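Local coordinates for protein ribosomal RNA small subunit methyltransferase Nep1 (Archaeoglobus fulgidus, PDB 3O7B) that probably methylates N1 of a pseudouridine in 16S ribosomal RNA, using S-adenosyl-L-methionine, as a homodimeric SPOUT-class enzyme of ribosome biogenesis, at residues L96-F105 with T228-R239; V164-F172 with L184-I193. All blocks are in the same frame, centred on the assembly; numbering follows the deposited sequence.

Contact 1: residues L96-F105 with T228-R239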
loop_
_atom_site.group_PDB
_atom_site.type_symbol
_atom_site.label_atom_id
_atom_site.label_comp_id
_atom_site.label_asym_id
_atom_site.label_seq_id
_atom_site.Cartn_x
_atom_site.Cartn_y
_atom_site.Cartn_z
ATOM N N LEU A 96 0.583 -4.148 4.575
ATOM C CA LEU A 96 -0.288 -3.758 5.665
ATOM C C LEU A 96 -0.475 -4.895 6.663
ATOM O O LEU A 96 -0.369 -4.709 7.868
ATOM C CB LEU A 96 -1.637 -3.291 5.139
ATOM C CG LEU A 96 -2.698 -3.016 6.197
ATOM C CD1 LEU A 96 -2.182 -2.010 7.266
ATOM C CD2 LEU A 96 -3.924 -2.492 5.529
ATOM N N LEU A 97 -0.811 -6.073 6.145
ATOM C CA LEU A 97 -1.074 -7.196 7.020
ATOM C C LEU A 97 0.134 -7.524 7.907
ATOM O O LEU A 97 -0.004 -7.706 9.122
ATOM C CB LEU A 97 -1.459 -8.414 6.164
ATOM C CG LEU A 97 -1.876 -9.615 7.005
ATOM C CD1 LEU A 97 -3.172 -9.349 7.794
ATOM C CD2 LEU A 97 -2.055 -10.816 6.107
ATOM N N LEU A 98 1.317 -7.581 7.303
ATOM C CA LEU A 98 2.500 -7.966 8.055
ATOM C C LEU A 98 2.952 -6.880 9.042
ATOM O O LEU A 98 3.694 -7.181 9.988
ATOM C CB LEU A 98 3.616 -8.395 7.120
ATOM C CG LEU A 98 3.332 -9.685 6.322
ATOM C CD1 LEU A 98 4.296 -9.778 5.147
ATOM C CD2 LEU A 98 3.485 -10.877 7.217
ATOM N N ASP A 99 2.483 -5.649 8.828
ATOM C CA ASP A 99 2.743 -4.534 9.771
ATOM C C ASP A 99 1.947 -4.663 11.076
ATOM O O ASP A 99 2.205 -3.942 12.044
ATOM C CB ASP A 99 2.372 -3.187 9.124
ATOM C CG ASP A 99 3.382 -2.703 8.067
ATOM O OD1 ASP A 99 4.511 -3.246 7.937
ATOM O OD2 ASP A 99 3.024 -1.730 7.337
ATOM N N SER A 100 0.943 -5.534 11.105
ATOM C CA SER A 100 0.130 -5.741 12.311
ATOM C C SER A 100 1.006 -6.167 13.491
ATOM O O SER A 100 1.916 -6.984 13.329
ATOM C CB SER A 100 -0.934 -6.823 12.074
ATOM O OG SER A 100 -1.611 -7.124 13.294
ATOM N N PRO A 101 0.713 -5.639 14.695
ATOM C CA PRO A 101 1.457 -6.136 15.858
ATOM C C PRO A 101 0.992 -7.523 16.342
ATOM O O PRO A 101 1.640 -8.131 17.190
ATOM C CB PRO A 101 1.178 -5.075 16.922
ATOM C CG PRO A 101 -0.163 -4.598 16.603
ATOM C CD PRO A 101 -0.239 -4.582 15.072
ATOM N N LEU A 102 -0.114 -8.012 15.797
ATOM C CA LEU A 102 -0.653 -9.305 16.203
ATOM C C LEU A 102 0.034 -10.405 15.403
ATOM O O LEU A 102 0.054 -10.361 14.171
ATOM C CB LEU A 102 -2.162 -9.310 15.991
ATOM C CG LEU A 102 -3.025 -10.472 16.468
ATOM C CD1 LEU A 102 -2.695 -10.903 17.895
ATOM C CD2 LEU A 102 -4.479 -10.066 16.368
ATOM N N ARG A 103 0.595 -11.385 16.104
ATOM C CA ARG A 103 1.451 -12.392 15.477
ATOM C C ARG A 103 0.838 -13.807 15.485
ATOM O O ARG A 103 1.545 -14.779 15.230
ATOM C CB ARG A 103 2.854 -12.381 16.132
ATOM C CG ARG A 103 3.525 -11.004 16.183
ATOM C CD ARG A 103 4.385 -10.741 14.952
ATOM N NE ARG A 103 4.161 -9.408 14.407
ATOM C CZ ARG A 103 4.977 -8.775 13.565
ATOM N NH1 ARG A 103 4.648 -7.566 13.132
ATOM N NH2 ARG A 103 6.120 -9.332 13.160
ATOM N N ASP A 104 -0.473 -13.907 15.722
ATOM C CA ASP A 104 -1.187 -15.193 15.905
ATOM C C ASP A 104 -1.792 -15.749 14.618
ATOM O O ASP A 104 -2.787 -16.503 14.640
ATOM C CB ASP A 104 -2.311 -15.036 16.947
ATOM C CG ASP A 104 -3.549 -14.331 16.390
ATOM O OD1 ASP A 104 -3.397 -13.502 15.469
ATOM O OD2 ASP A 104 -4.677 -14.620 16.862
ATOM N N PHE A 105 -1.228 -15.344 13.492
ATOM C CA PHE A 105 -1.702 -15.860 12.225
ATOM C C PHE A 105 -0.578 -16.153 11.247
ATOM O O PHE A 105 0.525 -15.594 11.321
ATOM C CB PHE A 105 -2.767 -14.939 11.602
ATOM C CG PHE A 105 -2.278 -13.537 11.282
ATOM C CD1 PHE A 105 -1.658 -13.263 10.068
ATOM C CD2 PHE A 105 -2.508 -12.490 12.175
ATOM C CE1 PHE A 105 -1.240 -11.963 9.762
ATOM C CE2 PHE A 105 -2.102 -11.186 11.878
ATOM C CZ PHE A 105 -1.456 -10.927 10.679
ATOM N N THR A 228 -8.623 -5.674 3.122
ATOM C CA THR A 228 -7.569 -6.121 4.036
ATOM C C THR A 228 -7.527 -5.249 5.296
ATOM O O THR A 228 -7.473 -5.744 6.412
ATOM C CB THR A 228 -6.193 -6.115 3.348
ATOM O OG1 THR A 228 -6.231 -6.990 2.203
ATOM C CG2 THR A 228 -5.110 -6.608 4.287
ATOM N N SER A 229 -7.553 -3.932 5.080
ATOM C CA SER A 229 -7.529 -2.987 6.198
ATOM C C SER A 229 -8.713 -3.176 7.151
ATOM O O SER A 229 -8.546 -3.285 8.377
ATOM C CB SER A 229 -7.523 -1.571 5.629
ATOM O OG SER A 229 -7.585 -0.616 6.687
ATOM N N ARG A 230 -9.924 -3.214 6.599
ATOM C CA ARG A 230 -11.122 -3.347 7.424
ATOM C C ARG A 230 -11.149 -4.678 8.166
ATOM O O ARG A 230 -11.443 -4.718 9.358
ATOM C CB ARG A 230 -12.381 -3.179 6.584
ATOM C CG ARG A 230 -13.647 -3.188 7.422
ATOM C CD ARG A 230 -14.650 -2.194 6.857
ATOM N NE ARG A 230 -16.021 -2.501 7.258
ATOM C CZ ARG A 230 -17.099 -2.051 6.621
ATOM N NH1 ARG A 230 -16.966 -1.262 5.553
ATOM N NH2 ARG A 230 -18.312 -2.391 7.050
ATOM N N VAL A 231 -10.818 -5.765 7.464
ATOM C CA VAL A 231 -10.855 -7.061 8.118
ATOM C C VAL A 231 -9.772 -7.191 9.183
ATOM O O VAL A 231 -10.014 -7.715 10.268
ATOM C CB VAL A 231 -10.771 -8.193 7.082
ATOM C CG1 VAL A 231 -10.753 -9.559 7.762
ATOM C CG2 VAL A 231 -11.969 -8.132 6.108
ATOM N N LEU A 232 -8.574 -6.678 8.894
ATOM C CA LEU A 232 -7.506 -6.688 9.878
ATOM C C LEU A 232 -7.912 -5.935 11.135
ATOM O O LEU A 232 -7.673 -6.382 12.253
ATOM C CB LEU A 232 -6.210 -6.088 9.301
ATOM C CG LEU A 232 -5.056 -5.943 10.302
ATOM C CD1 LEU A 232 -4.653 -7.320 10.884
ATOM C CD2 LEU A 232 -3.866 -5.256 9.666
ATOM N N CYS A 233 -8.526 -4.779 10.945
ATOM C CA CYS A 233 -8.964 -4.024 12.115
ATOM C C CYS A 233 -9.980 -4.784 12.970
ATOM O O CYS A 233 -9.885 -4.762 14.200
ATOM C CB CYS A 233 -9.561 -2.708 11.688
ATOM S SG CYS A 233 -9.969 -1.694 13.099
ATOM N N GLU A 234 -10.949 -5.431 12.319
ATOM C CA GLU A 234 -11.957 -6.229 13.043
ATOM C C GLU A 234 -11.308 -7.427 13.734
ATOM O O GLU A 234 -11.650 -7.793 14.865
ATOM C CB GLU A 234 -13.067 -6.711 12.104
ATOM C CG GLU A 234 -13.881 -5.593 11.456
ATOM C CD GLU A 234 -14.879 -4.911 12.388
ATOM O OE1 GLU A 234 -14.992 -5.278 13.578
ATOM O OE2 GLU A 234 -15.571 -3.991 11.910
ATOM N N TYR A 235 -10.357 -8.036 13.041
ATOM C CA TYR A 235 -9.614 -9.168 13.572
ATOM C C TYR A 235 -8.854 -8.792 14.833
ATOM O O TYR A 235 -8.916 -9.491 15.848
ATOM C CB TYR A 235 -8.686 -9.685 12.479
ATOM C CG TYR A 235 -7.885 -10.898 12.834
ATOM C CD1 TYR A 235 -8.349 -12.180 12.522
ATOM C CD2 TYR A 235 -6.635 -10.771 13.427
ATOM C CE1 TYR A 235 -7.581 -13.307 12.823
ATOM C CE2 TYR A 235 -5.863 -11.874 13.737
ATOM C CZ TYR A 235 -6.335 -13.141 13.435
ATOM O OH TYR A 235 -5.549 -14.229 13.773
ATOM N N GLU A 236 -8.136 -7.673 14.782
ATOM C CA GLU A 236 -7.403 -7.190 15.948
ATOM C C GLU A 236 -8.337 -6.808 17.103
ATOM O O GLU A 236 -8.023 -7.099 18.252
ATOM C CB GLU A 236 -6.530 -5.994 15.572
ATOM C CG GLU A 236 -5.409 -6.321 14.645
ATOM C CD GLU A 236 -4.561 -5.116 14.323
ATOM O OE1 GLU A 236 -5.042 -3.984 14.525
ATOM O OE2 GLU A 236 -3.426 -5.315 13.869
ATOM N N ARG A 237 -9.467 -6.165 16.794
ATOM C CA ARG A 237 -10.461 -5.814 17.837
ATOM C C ARG A 237 -10.828 -7.023 18.685
ATOM O O ARG A 237 -10.851 -6.956 19.924
ATOM C CB ARG A 237 -11.750 -5.269 17.229
ATOM C CG ARG A 237 -11.716 -3.836 16.755
ATOM C CD ARG A 237 -13.148 -3.297 16.642
ATOM N NE ARG A 237 -13.397 -2.709 15.330
ATOM C CZ ARG A 237 -14.606 -2.493 14.808
ATOM N NH1 ARG A 237 -15.706 -2.824 15.482
ATOM N NH2 ARG A 237 -14.719 -1.959 13.597
ATOM N N VAL A 238 -11.127 -8.127 18.007
ATOM C CA VAL A 238 -11.580 -9.353 18.659
ATOM C C VAL A 238 -10.445 -10.092 19.363
ATOM O O VAL A 238 -10.629 -10.584 20.481
ATOM C CB VAL A 238 -12.274 -10.309 17.626
ATOM C CG1 VAL A 238 -12.500 -11.702 18.203
ATOM C CG2 VAL A 238 -13.584 -9.717 17.123
ATOM N N ARG A 239 -9.273 -10.142 18.723
ATOM C CA ARG A 239 -8.242 -11.151 19.032
ATOM C C ARG A 239 -6.993 -10.684 19.755
ATOM O O ARG A 239 -6.339 -11.481 20.440
ATOM C CB ARG A 239 -7.849 -11.918 17.773
ATOM C CG ARG A 239 -8.980 -12.788 17.270
ATOM C CD ARG A 239 -8.696 -13.334 15.913
ATOM N NE ARG A 239 -7.695 -14.395 15.938
ATOM C CZ ARG A 239 -7.974 -15.696 15.910
ATOM N NH1 ARG A 239 -9.239 -16.112 15.866
ATOM N NH2 ARG A 239 -6.985 -16.584 15.927
#

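Contact 2: residues V164-F172 with L184-I193. With SAH (S-adenosyl-L-homocysteine), chain C.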
loop_
_atom_site.group_PDB
_atom_site.type_symbol
_atom_site.label_atom_id
_atom_site.label_comp_id
_atom_site.label_asym_id
_atom_site.label_seq_id
_atom_site.Cartn_x
_atom_site.Cartn_y
_atom_site.Cartn_z
ATOM N N VAL A 164 -6.367 -24.449 3.921
ATOM C CA VAL A 164 -7.573 -24.111 4.672
ATOM C C VAL A 164 -8.109 -25.270 5.530
ATOM O O VAL A 164 -9.122 -25.117 6.219
ATOM C CB VAL A 164 -8.689 -23.554 3.748
ATOM C CG1 VAL A 164 -8.226 -22.290 3.047
ATOM C CG2 VAL A 164 -9.156 -24.605 2.722
ATOM N N ARG A 165 -7.428 -26.421 5.495
ATOM C CA ARG A 165 -7.728 -27.529 6.420
ATOM C C ARG A 165 -7.688 -27.067 7.867
ATOM O O ARG A 165 -6.734 -26.407 8.281
ATOM C CB ARG A 165 -6.681 -28.647 6.303
ATOM C CG ARG A 165 -6.943 -29.701 5.284
ATOM C CD ARG A 165 -5.812 -30.756 5.278
ATOM N NE ARG A 165 -5.965 -31.785 6.308
ATOM C CZ ARG A 165 -5.042 -32.154 7.198
ATOM N NH1 ARG A 165 -3.844 -31.583 7.223
ATOM N NH2 ARG A 165 -5.326 -33.113 8.072
ATOM N N GLY A 166 -8.704 -27.427 8.643
ATOM C CA GLY A 166 -8.721 -27.165 10.082
ATOM C C GLY A 166 -9.023 -25.739 10.495
ATOM O O GLY A 166 -8.930 -25.389 11.670
ATOM N N ARG A 167 -9.422 -24.921 9.521
ATOM C CA ARG A 167 -9.745 -23.530 9.784
ATOM C C ARG A 167 -11.114 -23.230 9.188
ATOM O O ARG A 167 -11.440 -23.767 8.145
ATOM C CB ARG A 167 -8.686 -22.624 9.149
ATOM C CG ARG A 167 -7.313 -22.723 9.798
ATOM C CD ARG A 167 -6.237 -22.164 8.872
ATOM N NE ARG A 167 -4.965 -22.095 9.591
ATOM C CZ ARG A 167 -3.766 -22.277 9.051
ATOM N NH1 ARG A 167 -3.621 -22.551 7.769
ATOM N NH2 ARG A 167 -2.693 -22.189 9.829
ATOM N N ASP A 168 -11.873 -22.350 9.837
ATOM C CA ASP A 168 -13.170 -21.858 9.323
ATOM C C ASP A 168 -12.908 -20.843 8.203
ATOM O O ASP A 168 -12.398 -19.742 8.475
ATOM C CB ASP A 168 -13.942 -21.143 10.439
ATOM C CG ASP A 168 -14.500 -22.088 11.490
ATOM O OD1 ASP A 168 -14.861 -23.227 11.137
ATOM O OD2 ASP A 168 -14.597 -21.660 12.666
ATOM N N VAL A 169 -13.249 -21.186 6.971
ATOM C CA VAL A 169 -12.992 -20.312 5.835
ATOM C C VAL A 169 -13.998 -19.182 5.775
ATOM O O VAL A 169 -15.230 -19.423 5.736
ATOM C CB VAL A 169 -12.973 -21.063 4.485
ATOM C CG1 VAL A 169 -12.804 -20.085 3.325
ATOM C CG2 VAL A 169 -11.858 -22.094 4.475
ATOM N N LEU A 170 -13.497 -17.947 5.754
ATOM C CA LEU A 170 -14.324 -16.755 5.594
ATOM C C LEU A 170 -13.931 -16.114 4.282
ATOM O O LEU A 170 -12.799 -15.621 4.150
ATOM C CB LEU A 170 -14.098 -15.805 6.769
ATOM C CG LEU A 170 -14.239 -16.372 8.173
ATOM C CD1 LEU A 170 -13.858 -15.312 9.204
ATOM C CD2 LEU A 170 -15.686 -16.867 8.427
ATOM N N LEU A 171 -14.802 -16.182 3.280
ATOM C CA LEU A 171 -14.523 -15.633 1.964
ATOM C C LEU A 171 -15.181 -14.270 1.869
ATOM O O LEU A 171 -16.405 -14.142 1.967
ATOM C CB LEU A 171 -15.055 -16.538 0.842
ATOM C CG LEU A 171 -14.833 -16.030 -0.574
ATOM C CD1 LEU A 171 -13.325 -15.941 -0.897
ATOM C CD2 LEU A 171 -15.549 -16.905 -1.603
ATOM N N PHE A 172 -14.365 -13.241 1.703
ATOM C CA PHE A 172 -14.905 -11.895 1.592
ATOM C C PHE A 172 -15.298 -11.623 0.151
ATOM O O PHE A 172 -14.478 -11.700 -0.759
ATOM C CB PHE A 172 -13.907 -10.890 2.201
ATOM C CG PHE A 172 -13.892 -10.959 3.698
ATOM C CD1 PHE A 172 -14.756 -10.158 4.462
ATOM C CD2 PHE A 172 -13.108 -11.894 4.364
ATOM C CE1 PHE A 172 -14.816 -10.279 5.848
ATOM C CE2 PHE A 172 -13.155 -12.017 5.750
ATOM C CZ PHE A 172 -14.019 -11.207 6.497
ATOM N N LEU A 184 -17.709 -14.328 13.911
ATOM C CA LEU A 184 -16.962 -14.744 12.718
ATOM C C LEU A 184 -15.521 -15.119 13.020
ATOM O O LEU A 184 -15.028 -16.154 12.569
ATOM C CB LEU A 184 -16.943 -13.623 11.683
ATOM C CG LEU A 184 -18.097 -13.396 10.717
ATOM C CD1 LEU A 184 -17.698 -12.295 9.744
ATOM C CD2 LEU A 184 -18.467 -14.663 9.965
ATOM N N LEU A 185 -14.856 -14.252 13.777
ATOM C CA LEU A 185 -13.435 -14.396 14.068
ATOM C C LEU A 185 -13.245 -15.025 15.445
ATOM O O LEU A 185 -12.450 -14.549 16.259
ATOM C CB LEU A 185 -12.733 -13.037 13.963
ATOM C CG LEU A 185 -13.120 -12.141 12.777
ATOM C CD1 LEU A 185 -12.608 -10.741 13.006
ATOM C CD2 LEU A 185 -12.641 -12.676 11.426
ATOM N N ASP A 186 -13.988 -16.092 15.690
ATOM C CA ASP A 186 -13.898 -16.822 16.919
ATOM C C ASP A 186 -12.668 -17.694 16.864
ATOM O O ASP A 186 -11.601 -17.197 17.111
ATOM C CB ASP A 186 -15.136 -17.677 17.148
ATOM C CG ASP A 186 -15.438 -17.908 18.639
ATOM O OD1 ASP A 186 -14.686 -17.379 19.458
ATOM O OD2 ASP A 186 -16.418 -18.610 19.008
ATOM N N GLY A 187 -12.833 -18.986 16.560
ATOM C CA GLY A 187 -11.742 -19.973 16.603
ATOM C C GLY A 187 -10.680 -19.768 15.532
ATOM O O GLY A 187 -10.381 -18.636 15.153
ATOM N N ASP A 188 -10.107 -20.870 15.053
ATOM C CA ASP A 188 -9.137 -20.821 13.959
ATOM C C ASP A 188 -9.869 -20.487 12.660
ATOM O O ASP A 188 -10.710 -21.269 12.215
ATOM C CB ASP A 188 -8.432 -22.175 13.799
ATOM C CG ASP A 188 -7.605 -22.570 15.020
ATOM O OD1 ASP A 188 -7.326 -21.699 15.878
ATOM O OD2 ASP A 188 -7.234 -23.767 15.104
ATOM N N VAL A 189 -9.539 -19.348 12.050
ATOM C CA VAL A 189 -10.194 -18.929 10.802
ATOM C C VAL A 189 -9.193 -18.789 9.669
ATOM O O VAL A 189 -8.007 -18.595 9.926
ATOM C CB VAL A 189 -11.013 -17.612 10.943
ATOM C CG1 VAL A 189 -12.095 -17.780 12.003
ATOM C CG2 VAL A 189 -10.112 -16.408 11.268
ATOM N N ALA A 190 -9.661 -18.925 8.430
ATOM C CA ALA A 190 -8.892 -18.582 7.242
ATOM C C ALA A 190 -9.615 -17.441 6.557
ATOM O O ALA A 190 -10.691 -17.618 5.972
ATOM C CB ALA A 190 -8.758 -19.761 6.311
ATOM N N VAL A 191 -9.045 -16.242 6.664
ATOM C CA VAL A 191 -9.592 -15.031 6.060
ATOM C C VAL A 191 -9.114 -14.978 4.629
ATOM O O VAL A 191 -7.907 -14.909 4.401
ATOM C CB VAL A 191 -9.088 -13.772 6.796
ATOM C CG1 VAL A 191 -9.390 -12.517 5.981
ATOM C CG2 VAL A 191 -9.685 -13.690 8.175
ATOM N N CYS A 192 -10.034 -15.032 3.662
ATOM C CA CYS A 192 -9.698 -15.147 2.255
ATOM C C CYS A 192 -10.178 -13.924 1.490
ATOM O O CYS A 192 -11.382 -13.593 1.492
ATOM C CB CYS A 192 -10.313 -16.428 1.657
ATOM S SG CYS A 192 -9.645 -17.955 2.376
ATOM N N ILE A 193 -9.211 -13.225 0.899
ATOM C CA ILE A 193 -9.470 -11.978 0.195
ATOM C C ILE A 193 -8.837 -12.049 -1.188
ATOM O O ILE A 193 -7.648 -12.400 -1.326
ATOM C CB ILE A 193 -8.865 -10.777 0.995
ATOM C CG1 ILE A 193 -9.494 -10.691 2.399
ATOM C CG2 ILE A 193 -9.001 -9.457 0.215
ATOM C CD1 ILE A 193 -8.740 -9.797 3.429
HETATM N N SAH C . -14.736 -9.070 -7.838
HETATM C CA SAH C . -14.193 -7.680 -7.855
HETATM C CB SAH C . -12.722 -7.712 -8.248
HETATM C CG SAH C . -11.794 -8.016 -7.075
HETATM S SD SAH C . -11.956 -6.826 -5.710
HETATM C C SAH C . -14.981 -6.765 -8.787
HETATM O O SAH C . -16.009 -7.167 -9.338
HETATM C "C5'" SAH C . -10.797 -7.466 -4.470
HETATM C "C4'" SAH C . -11.350 -8.352 -3.359
HETATM O "O4'" SAH C . -11.946 -7.591 -2.325
HETATM C "C3'" SAH C . -12.455 -9.301 -3.784
HETATM O "O3'" SAH C . -11.948 -10.421 -4.467
HETATM C "C2'" SAH C . -13.076 -9.643 -2.455
HETATM O "O2'" SAH C . -12.286 -10.616 -1.766
HETATM C "C1'" SAH C . -12.977 -8.333 -1.695
HETATM N N9 SAH C . -14.191 -7.474 -1.712
HETATM C C8 SAH C . -14.496 -6.473 -2.607
HETATM N N7 SAH C . -15.676 -5.911 -2.236
HETATM C C5 SAH C . -16.104 -6.516 -1.108
HETATM C C6 SAH C . -17.230 -6.348 -0.312
HETATM N N6 SAH C . -18.159 -5.422 -0.602
HETATM N N1 SAH C . -17.395 -7.133 0.805
HETATM C C2 SAH C . -16.465 -8.106 1.124
HETATM N N3 SAH C . -15.356 -8.272 0.325
HETATM C C4 SAH C . -15.180 -7.505 -0.774
HETATM O O HOH W 1 -11.934 -23.446 13.696
#

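Contact 1: residues L96-F105 with T228-R239
L232 of helix 224-239 points at the end of helix 87-98 and fills the middle of the contact with its two methyls. CD1 meets CD1 of L97 at 4.0 Å, while CD2 lies by CG and the carbonyl oxygen of L96. One turn before L232, S229 receives L96, whose CD2, with CG anti to the backbone N (chi1 173°), rests on CA and CB of S229, 3.7 Å from each. Toward the C-terminal end of the long helix, L102 crosses the Y235 side chain at about a right angle and brings CD2 to 3.5 Å from CE2 of Y235; the same methyl also touches CB of R239. F105 meets Y235 obliquely, the ring planes 89° apart. F30 meets Y235 edge-to-face and also touches the F105 ring.

The polar edge is at the loop, S100 to D104. S100 OG donates to OE2 of E236 over 2.6 Å, on the anti lone pair of the carboxylate, and accepts from the backbone N of L102 in an ST turn, so the hydroxyl ties the loop to the helix. OE1 is hydrogen-bonded to the hydroxyl of Y226 of the second subunit. At the far end the phenol of Y235 donates to OD1 of D104 (2.8 Å), arriving from above the carboxylate plane. R239 lays CD 3.3 Å above one face of the Y235 ring, offset toward its rim. Bent at chi3 (74°), it approaches D104 side-on: NE and NH2 both grip OD2, each at 3.2 Å, in a salt bridge, while NH1 hydrogen-bonds to G187 O.

C233 forms a disulfide with C233 of the second subunit, and S229 OG hydrogen-bonds to OG of S229 there. Helix 224-239 thus packs against the C-terminal part of helix 87-98 and the loop leading to strand 105-111, beside the homodimer interface of the SPOUT fold.

Contact 2: residues V164-F172 with L184-I193
L170 bonds to both A190 and C192 of the neighbouring parallel strand, in a series of five backbone hydrogen bonds that joins 168-172 to 189-193. L170 N donates to A190 O at 2.8 Å and almost straight (178°), and L170 O in turn receives C192 N. D168 is used in the same way, its N bonded to D188 O and its O to A190 N, and F172 N to C192 O closes the series.

On one face the L170 side chain reaches the end of helix 181-184 and the residue just after it: CD2 meets CD2 of L184, and CD1 packs 3.7 Å from CD2 of L185 and also against V189. Further along this face, CE2 of F172 lies 3.8 Å from CG1 of V191, and the carbonyl oxygen of C192 stands at the ring edge, in its plane. The opposite face carries V169, whose CG1 touches SG of C192 at 3.9 Å, together with A190 and L171.

Before the strand, a type II turn from V164 to R167 lays CB of R167 4.0 Å from CB of A190; the extended R167 side chain runs on to a salt bridge with E106. Strands 28-35 and 212-215 flank the pair.

F172 O accepts a hydrogen bond from the ribose O2' of S-adenosylhomocysteine (2.6 Å). Strand 168-172, helix 181-184 and strand 189-194 form a beta-alpha-beta unit with the bound S-adenosylhomocysteine at the C-terminal strand ends, within the SPOUT methyltransferase fold.

Overall arrangement
Contact 1 and contact 2 lie side by side, their centres about 13 Å apart, and meet directly. The guanidinium of R239 links them: while NE and NH2 serve contact 1, NH1 lies 2.9 Å from G187 O of contact 2. Nearby, L185 CD1 packs 3.4 Å from Y235 CA. Helix 224-239 also lies against the sheet, V231 touching F172 and V191, and T228 touching I193. Contact 2 reaches the bound S-adenosylhomocysteine through F172, whereas in contact 1 the T228 side chain stays about 7 Å from the nearest part of that ligand. One helix thus borders both the ligand-binding strands and the second subunit.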